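Local coordinates for Alr1585 protein (PDB 5C2I), which is a haem-containing DyP-type peroxidase that probably uses hydrogen peroxide to oxidise dyes and related substrates, and assembles as a tetramer, at residues His42-Phe47 against Arg182-Ile187. The protein carries 1 engineered substitution. Residues are numbered along the deposited sequence; the frame is centred on the assembly and turned at random.
Sequences HSVHLF and REDGFI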
ATOM      1  N   HIS A  42      -6.599  17.430   3.451  1.00 18.04           N
ATOM      2  CA  HIS A  42      -7.674  17.422   4.445  1.00 18.00           C
ATOM      3  C   HIS A  42      -7.983  18.850   4.859  1.00 17.30           C
ATOM      4  O   HIS A  42      -7.091  19.697   4.941  1.00 17.39           O
ATOM      5  CB  HIS A  42      -7.265  16.622   5.670  1.00 18.46           C
ATOM      6  CG  HIS A  42      -7.037  15.184   5.391  1.00 18.99           C
ATOM      7  ND1 HIS A  42      -8.073  14.274   5.311  1.00 19.63           N
ATOM      8  CD2 HIS A  42      -5.902  14.497   5.120  1.00 19.47           C
ATOM      9  CE1 HIS A  42      -7.584  13.091   4.970  1.00 20.30           C
ATOM     10  NE2 HIS A  42      -6.268  13.199   4.858  1.00 20.23           N
ATOM     11  N   SER A  43      -9.251  19.106   5.129  1.00 17.60           N
ATOM     12  CA  SER A  43      -9.612  20.394   5.622  1.00 17.75           C
ATOM     13  C   SER A  43     -10.748  20.301   6.619  1.00 17.33           C
ATOM     14  O   SER A  43     -11.461  19.275   6.694  1.00 17.19           O
ATOM     15  CB  SER A  43      -9.974  21.297   4.467  1.00 17.92           C
ATOM     16  OG  SER A  43     -11.086  20.797   3.836  1.00 18.71           O
ATOM     17  N   VAL A  44     -10.830  21.342   7.427  1.00 16.63           N
ATOM     18  CA  VAL A  44     -11.933  21.498   8.387  1.00 16.69           C
ATOM     19  C   VAL A  44     -12.570  22.839   8.094  1.00 16.66           C
ATOM     20  O   VAL A  44     -11.872  23.864   7.950  1.00 17.85           O
ATOM     21  CB  VAL A  44     -11.453  21.409   9.841  1.00 17.07           C
ATOM     22  CG1 VAL A  44     -12.576  21.690  10.830  1.00 17.88           C
ATOM     23  CG2 VAL A  44     -10.807  20.037  10.127  1.00 17.10           C
ATOM     24  N   HIS A  45     -13.889  22.824   8.011  1.00 16.64           N
ATOM     25  CA  HIS A  45     -14.692  24.017   7.794  1.00 16.53           C
ATOM     26  C   HIS A  45     -15.543  24.230   9.035  1.00 17.34           C
ATOM     27  O   HIS A  45     -16.351  23.362   9.375  1.00 16.97           O
ATOM     28  CB  HIS A  45     -15.617  23.812   6.590  1.00 16.99           C
ATOM     29  CG  HIS A  45     -14.897  23.603   5.302  1.00 16.42           C
ATOM     30  ND1 HIS A  45     -15.535  23.103   4.189  1.00 16.31           N
ATOM     31  CD2 HIS A  45     -13.596  23.767   4.953  1.00 16.17           C
ATOM     32  CE1 HIS A  45     -14.664  23.020   3.197  1.00 16.33           C
ATOM     33  NE2 HIS A  45     -13.482  23.400   3.643  1.00 16.21           N
ATOM     34  N   LEU A  46     -15.340  25.359   9.722  1.00 17.52           N
ATOM     35  CA  LEU A  46     -16.126  25.715  10.910  1.00 18.13           C
ATOM     36  C   LEU A  46     -16.970  26.937  10.609  1.00 18.49           C
ATOM     37  O   LEU A  46     -16.445  28.026  10.351  1.00 18.23           O
ATOM     38  CB  LEU A  46     -15.216  25.978  12.090  1.00 18.59           C
ATOM     39  CG  LEU A  46     -14.202  24.933  12.471  1.00 18.65           C
ATOM     40  CD1 LEU A  46     -13.278  25.441  13.578  1.00 19.32           C
ATOM     41  CD2 LEU A  46     -14.906  23.642  12.882  1.00 19.17           C
ATOM     42  N   PHE A  47     -18.286  26.756  10.636  1.00 18.26           N
ATOM     43  CA  PHE A  47     -19.220  27.837  10.410  1.00 19.40           C
ATOM     44  C   PHE A  47     -19.608  28.423  11.746  1.00 19.79           C
ATOM     45  O   PHE A  47     -19.981  27.692  12.668  1.00 20.34           O
ATOM     46  CB  PHE A  47     -20.467  27.349   9.678  1.00 19.80           C
ATOM     47  CG  PHE A  47     -20.199  26.964   8.258  1.00 20.05           C
ATOM     48  CD1 PHE A  47     -19.749  25.685   7.940  1.00 20.65           C
ATOM     49  CD2 PHE A  47     -20.358  27.870   7.263  1.00 20.41           C
ATOM     50  CE1 PHE A  47     -19.484  25.326   6.622  1.00 20.25           C
ATOM     51  CE2 PHE A  47     -20.058  27.548   5.947  1.00 20.94           C
ATOM     52  CZ  PHE A  47     -19.651  26.275   5.621  1.00 19.60           C
ATOM     53  N   ARG A 182     -20.009  22.022  11.120  1.00 19.34           N
ATOM     54  CA  ARG A 182     -18.651  21.603  10.765  1.00 18.38           C
ATOM     55  C   ARG A 182     -18.683  20.635   9.586  1.00 18.46           C
ATOM     56  O   ARG A 182     -19.529  19.736   9.527  1.00 17.98           O
ATOM     57  CB  ARG A 182     -17.945  20.960  11.957  1.00 18.61           C
ATOM     58  CG  ARG A 182     -16.567  20.390  11.661  1.00 18.18           C
ATOM     59  CD  ARG A 182     -15.830  19.878  12.901  1.00 18.45           C
ATOM     60  NE  ARG A 182     -14.630  19.117  12.550  1.00 18.09           N
ATOM     61  CZ  ARG A 182     -13.564  18.957  13.304  1.00 18.26           C
ATOM     62  NH1 ARG A 182     -13.449  19.545  14.492  1.00 18.16           N
ATOM     63  NH2 ARG A 182     -12.573  18.213  12.839  1.00 18.63           N
ATOM     64  N   GLU A 183     -17.701  20.786   8.700  1.00 17.38           N
ATOM     65  CA  GLU A 183     -17.357  19.763   7.731  1.00 17.34           C
ATOM     66  C   GLU A 183     -15.875  19.387   7.855  1.00 17.34           C
ATOM     67  O   GLU A 183     -15.026  20.212   8.251  1.00 16.62           O
ATOM     68  CB  GLU A 183     -17.658  20.227   6.309  1.00 16.78           C
ATOM     69  CG  GLU A 183     -19.134  20.550   6.014  1.00 17.33           C
ATOM     70  CD  GLU A 183     -20.042  19.336   5.936  1.00 18.44           C
ATOM     71  OE1 GLU A 183     -19.568  18.177   5.815  1.00 18.30           O
ATOM     72  OE2 GLU A 183     -21.286  19.557   5.996  1.00 20.00           O
ATOM     73  N   ASP A 184     -15.579  18.140   7.473  1.00 17.13           N
ATOM     74  CA  ASP A 184     -14.225  17.641   7.347  1.00 17.31           C
ATOM     75  C   ASP A 184     -14.062  17.176   5.900  1.00 17.61           C
ATOM     76  O   ASP A 184     -14.459  16.073   5.546  1.00 19.07           O
ATOM     77  CB  ASP A 184     -13.988  16.478   8.309  1.00 17.47           C
ATOM     78  CG  ASP A 184     -13.819  16.944   9.749  1.00 18.25           C
ATOM     79  OD1 ASP A 184     -14.850  17.187  10.450  1.00 17.39           O
ATOM     80  OD2 ASP A 184     -12.645  17.116  10.156  1.00 18.29           O
ATOM     81  N   GLY A 185     -13.528  18.064   5.081  1.00 17.14           N
ATOM     82  CA  GLY A 185     -13.338  17.823   3.666  1.00 16.88           C
ATOM     83  C   GLY A 185     -12.124  16.977   3.390  1.00 17.16           C
ATOM     84  O   GLY A 185     -11.147  16.965   4.147  1.00 17.10           O
ATOM     85  N   PHE A 186     -12.199  16.228   2.301  1.00 17.39           N
ATOM     86  CA  PHE A 186     -11.097  15.382   1.877  1.00 18.15           C
ATOM     87  C   PHE A 186     -11.063  15.276   0.357  1.00 19.51           C
ATOM     88  O   PHE A 186     -12.022  15.655  -0.330  1.00 18.85           O
ATOM     89  CB  PHE A 186     -11.190  13.991   2.514  1.00 18.75           C
ATOM     90  CG  PHE A 186     -12.431  13.235   2.151  1.00 19.11           C
ATOM     91  CD1 PHE A 186     -12.450  12.411   1.026  1.00 20.04           C
ATOM     92  CD2 PHE A 186     -13.556  13.354   2.899  1.00 18.89           C
ATOM     93  CE1 PHE A 186     -13.605  11.714   0.692  1.00 20.65           C
ATOM     94  CE2 PHE A 186     -14.717  12.651   2.572  1.00 20.00           C
ATOM     95  CZ  PHE A 186     -14.729  11.839   1.464  1.00 20.18           C
ATOM     96  N   ILE A 187      -9.977  14.720  -0.151  1.00 21.84           N
ATOM     97  CA  ILE A 187      -9.779  14.565  -1.590  1.00 21.94           C
ATOM     98  C   ILE A 187      -9.998  13.127  -1.946  1.00 21.45           C
ATOM     99  O   ILE A 187      -9.312  12.223  -1.466  1.00 23.31           O
ATOM    100  CB  ILE A 187      -8.343  14.979  -2.017  1.00 23.10           C
ATOM    101  CG1 ILE A 187      -8.021  16.404  -1.585  1.00 25.22           C
ATOM    102  CG2 ILE A 187      -8.137  14.821  -3.519  1.00 23.83           C
ATOM    103  CD1 ILE A 187      -8.891  17.502  -2.127  1.00 27.21           C
TER
HETATM  104  O   HOH W   1     -10.522  15.100   6.087  1.00 16.64           O
HETATM  105  O   HOH W   2     -10.680  17.082   8.096  1.00 17.86           O
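Ser43 and His45 pair with Gly185 and Glu183 as the hydrogen-bonded pairs of two antiparallel strands, whose axes approach to 4.6 Å. His45 N meets Glu183 O at 2.9 Å, nearly straight at 173°, and Glu183 N answers to His45 O in the carbonyl plane. Ser43 N donates to Gly185 O at 3.0 Å from above the carbonyl plane; only the return bond, Gly185 N to Ser43 O, is bent to 125° and weak.

One water donates to Ser43 O and Asp184 OD2; another donates to Gly185 O and lies in the ring plane of His42, 2.7 Å from its ND1.

Van der Waals packing centres on Arg182, which shares a face with Val44, Leu46 and Asp184. With CG anti to the backbone N (chi1 175°), its extended aliphatic chain runs alongside Leu46, CG lying 3.9 Å from Leu46 CD2, and brings the guanidinium under Val44 CG1, which sits 3.7 Å above one face, offset toward its rim.

Within 182-187, Arg182 grips Asp184 side-on, NE to OD1 and NH2 to OD2, each at 2.9 Å, the latter in the guanidinium plane and on the syn lone pair. An alanine here is likely to leave the Asp184 carboxylate without its countercharge and Val44 CG1 without the surface beneath it.

Asn167 of the second subunit also binds Asp184 OD1, and the like-charged Arg182 NH1 of that subunit approaches Arg182 NH1. The buried carboxylate, probably ionised, may offset both charges; it ties strand 177-189 of this ferredoxin-like DyP sheet, and through a water strand 42-50, to the subunit interface.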